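Local coordinates for uroporphyrinogen III Synthase (Thermus thermophilus, PDB 1WCX), which probably acts as the uroporphyrinogen-III synthase of tetrapyrrole biosynthesis, the lyase that closes a linear tetrapyrrole into uroporphyrinogen III, at residues 62-67 against 93-98. The protein carries 3 engineered substitutions. Sequence-based numbering, arbitrary orientation.
Sequences LFLATT and FRLARG
R97 reaches past the C-terminal end of strand 62-65 and grips the carbonyl of T66. Its CB lies 3.6 Å from A65 O, the oxygen that takes the backbone hydrogen bond from R97 N. With CG anti to the backbone N (chi1 -177°), the aliphatic chain extends beyond the strand ends until a bend at chi3 turns the guanidinium over T66. There NE makes a weak bond to T66 O, T66 CB sits over one face, toward the rim, 4.0 Å from CZ, and NH2 donates to T66 O at 3.1 Å from well above the carbonyl plane. NH2 also nears T67 CG2, while NH1 bonds to Y139 OH and a bound glycerol. A leucine here would probably leave T66 O without this donor and Y139 OH without its guanidinium mate. Behind this clasp, near-straight bonds such as L95 N to F63 O (2.9 Å) join the strands. Leucines suit the face carrying L62, L64 and L95: L62 CD1 packs 3.9 Å from L95 CG and meets the F93 ring at its edge. On the other face, small A65 and A96 let helix 99-107 come close. T67 suits the N-cap of helix 68-80 because its OG1 accepts from G70 N; it also bonds Y163 OH. The parallel pair forms a beta-alpha-beta crossover in the five-stranded sheet of one HemD alpha/beta domain, its C-terminal ends probably facing the interdomain cleft.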
loop_
_atom_site.group_PDB
_atom_site.type_symbol
_atom_site.label_atom_id
_atom_site.label_comp_id
_atom_site.label_asym_id
_atom_site.label_seq_id
_atom_site.Cartn_x
_atom_site.Cartn_y
_atom_site.Cartn_z
ATOM N N LEU A 62 -20.474 -10.220 1.463
ATOM C CA LEU A 62 -19.371 -9.831 0.611
ATOM C C LEU A 62 -18.089 -9.699 1.447
ATOM O O LEU A 62 -18.129 -9.234 2.605
ATOM C CB LEU A 62 -19.687 -8.507 -0.052
ATOM C CG LEU A 62 -18.583 -7.626 -0.628
ATOM C CD1 LEU A 62 -17.736 -8.385 -1.643
ATOM C CD2 LEU A 62 -19.263 -6.423 -1.359
ATOM N N PHE A 63 -16.968 -10.118 0.832
ATOM C CA PHE A 63 -15.688 -9.971 1.512
ATOM C C PHE A 63 -14.762 -9.262 0.529
ATOM O O PHE A 63 -14.542 -9.774 -0.604
ATOM C CB PHE A 63 -15.130 -11.323 1.901
ATOM C CG PHE A 63 -13.702 -11.230 2.466
ATOM C CD1 PHE A 63 -13.513 -10.690 3.699
ATOM C CD2 PHE A 63 -12.629 -11.679 1.727
ATOM C CE1 PHE A 63 -12.155 -10.596 4.250
ATOM C CE2 PHE A 63 -11.348 -11.606 2.242
ATOM C CZ PHE A 63 -11.109 -11.049 3.486
ATOM N N LEU A 64 -14.207 -8.123 0.965
ATOM C CA LEU A 64 -13.332 -7.350 0.117
ATOM C C LEU A 64 -11.896 -7.328 0.727
ATOM O O LEU A 64 -11.735 -6.811 1.830
ATOM C CB LEU A 64 -13.866 -5.960 -0.055
ATOM C CG LEU A 64 -13.388 -5.183 -1.292
ATOM C CD1 LEU A 64 -14.296 -4.002 -1.542
ATOM C CD2 LEU A 64 -11.917 -4.755 -1.112
ATOM N N ALA A 65 -10.956 -7.936 0.007
ATOM C CA ALA A 65 -9.550 -7.960 0.449
ATOM C C ALA A 65 -8.697 -6.901 -0.265
ATOM O O ALA A 65 -8.821 -6.706 -1.504
ATOM C CB ALA A 65 -8.953 -9.355 0.156
ATOM N N THR A 66 -7.904 -6.236 0.461
ATOM C CA THR A 66 -7.056 -5.163 -0.141
ATOM C C THR A 66 -5.563 -5.590 -0.258
ATOM O O THR A 66 -4.911 -5.188 -1.209
ATOM C CB THR A 66 -7.150 -3.872 0.644
ATOM O OG1 THR A 66 -6.821 -4.100 2.021
ATOM C CG2 THR A 66 -8.550 -3.364 0.572
ATOM N N THR A 67 -5.086 -6.397 0.674
ATOM C CA THR A 67 -3.665 -6.823 0.575
ATOM C C THR A 67 -3.434 -8.313 0.831
ATOM O O THR A 67 -4.233 -8.976 1.514
ATOM C CB THR A 67 -2.752 -6.060 1.578
ATOM O OG1 THR A 67 -3.237 -6.297 2.912
ATOM C CG2 THR A 67 -2.803 -4.553 1.297
ATOM N N PHE A 93 -19.364 -13.466 -1.576
ATOM C CA PHE A 93 -18.873 -13.025 -2.896
ATOM C C PHE A 93 -17.542 -12.357 -2.522
ATOM O O PHE A 93 -17.528 -11.451 -1.732
ATOM C CB PHE A 93 -19.823 -11.968 -3.470
ATOM C CG PHE A 93 -19.473 -11.541 -4.900
ATOM C CD1 PHE A 93 -19.612 -12.429 -5.939
ATOM C CD2 PHE A 93 -19.024 -10.275 -5.095
ATOM C CE1 PHE A 93 -19.321 -12.059 -7.218
ATOM C CE2 PHE A 93 -18.725 -9.850 -6.469
ATOM C CZ PHE A 93 -18.857 -10.749 -7.474
ATOM N N ARG A 94 -16.485 -12.803 -3.146
ATOM C CA ARG A 94 -15.138 -12.285 -2.817
ATOM C C ARG A 94 -14.497 -11.413 -3.877
ATOM O O ARG A 94 -14.465 -11.754 -5.073
ATOM C CB ARG A 94 -14.203 -13.483 -2.538
ATOM C CG ARG A 94 -14.747 -14.424 -1.422
ATOM C CD ARG A 94 -13.773 -15.598 -1.179
ATOM N NE ARG A 94 -13.623 -16.457 -2.377
ATOM C CZ ARG A 94 -14.505 -17.367 -2.759
ATOM N NH1 ARG A 94 -14.260 -18.078 -3.875
ATOM N NH2 ARG A 94 -15.603 -17.588 -2.089
ATOM N N LEU A 95 -14.012 -10.223 -3.434
ATOM C CA LEU A 95 -13.363 -9.297 -4.293
ATOM C C LEU A 95 -11.936 -9.027 -3.792
ATOM O O LEU A 95 -11.726 -8.953 -2.606
ATOM C CB LEU A 95 -14.103 -7.915 -4.334
ATOM C CG LEU A 95 -15.543 -7.894 -4.874
ATOM C CD1 LEU A 95 -16.065 -6.491 -4.844
ATOM C CD2 LEU A 95 -15.514 -8.411 -6.353
ATOM N N ALA A 96 -11.008 -8.884 -4.757
ATOM C CA ALA A 96 -9.613 -8.550 -4.338
ATOM C C ALA A 96 -9.272 -7.235 -4.999
ATOM O O ALA A 96 -9.599 -7.011 -6.179
ATOM C CB ALA A 96 -8.678 -9.682 -4.869
ATOM N N ARG A 97 -8.682 -6.312 -4.319
ATOM C CA ARG A 97 -8.362 -5.062 -4.884
ATOM C C ARG A 97 -7.291 -5.155 -5.930
ATOM O O ARG A 97 -7.354 -4.450 -7.011
ATOM C CB ARG A 97 -7.874 -4.053 -3.789
ATOM C CG ARG A 97 -7.587 -2.647 -4.358
ATOM C CD ARG A 97 -7.094 -1.726 -3.244
ATOM N NE ARG A 97 -5.866 -2.304 -2.619
ATOM C CZ ARG A 97 -5.061 -1.570 -1.803
ATOM N NH1 ARG A 97 -5.356 -0.329 -1.556
ATOM N NH2 ARG A 97 -4.007 -2.181 -1.264
ATOM N N GLY A 98 -6.335 -6.022 -5.711
ATOM C CA GLY A 98 -5.232 -6.210 -6.695
ATOM C C GLY A 98 -4.714 -7.627 -6.722
ATOM O O GLY A 98 -5.275 -8.524 -6.073
#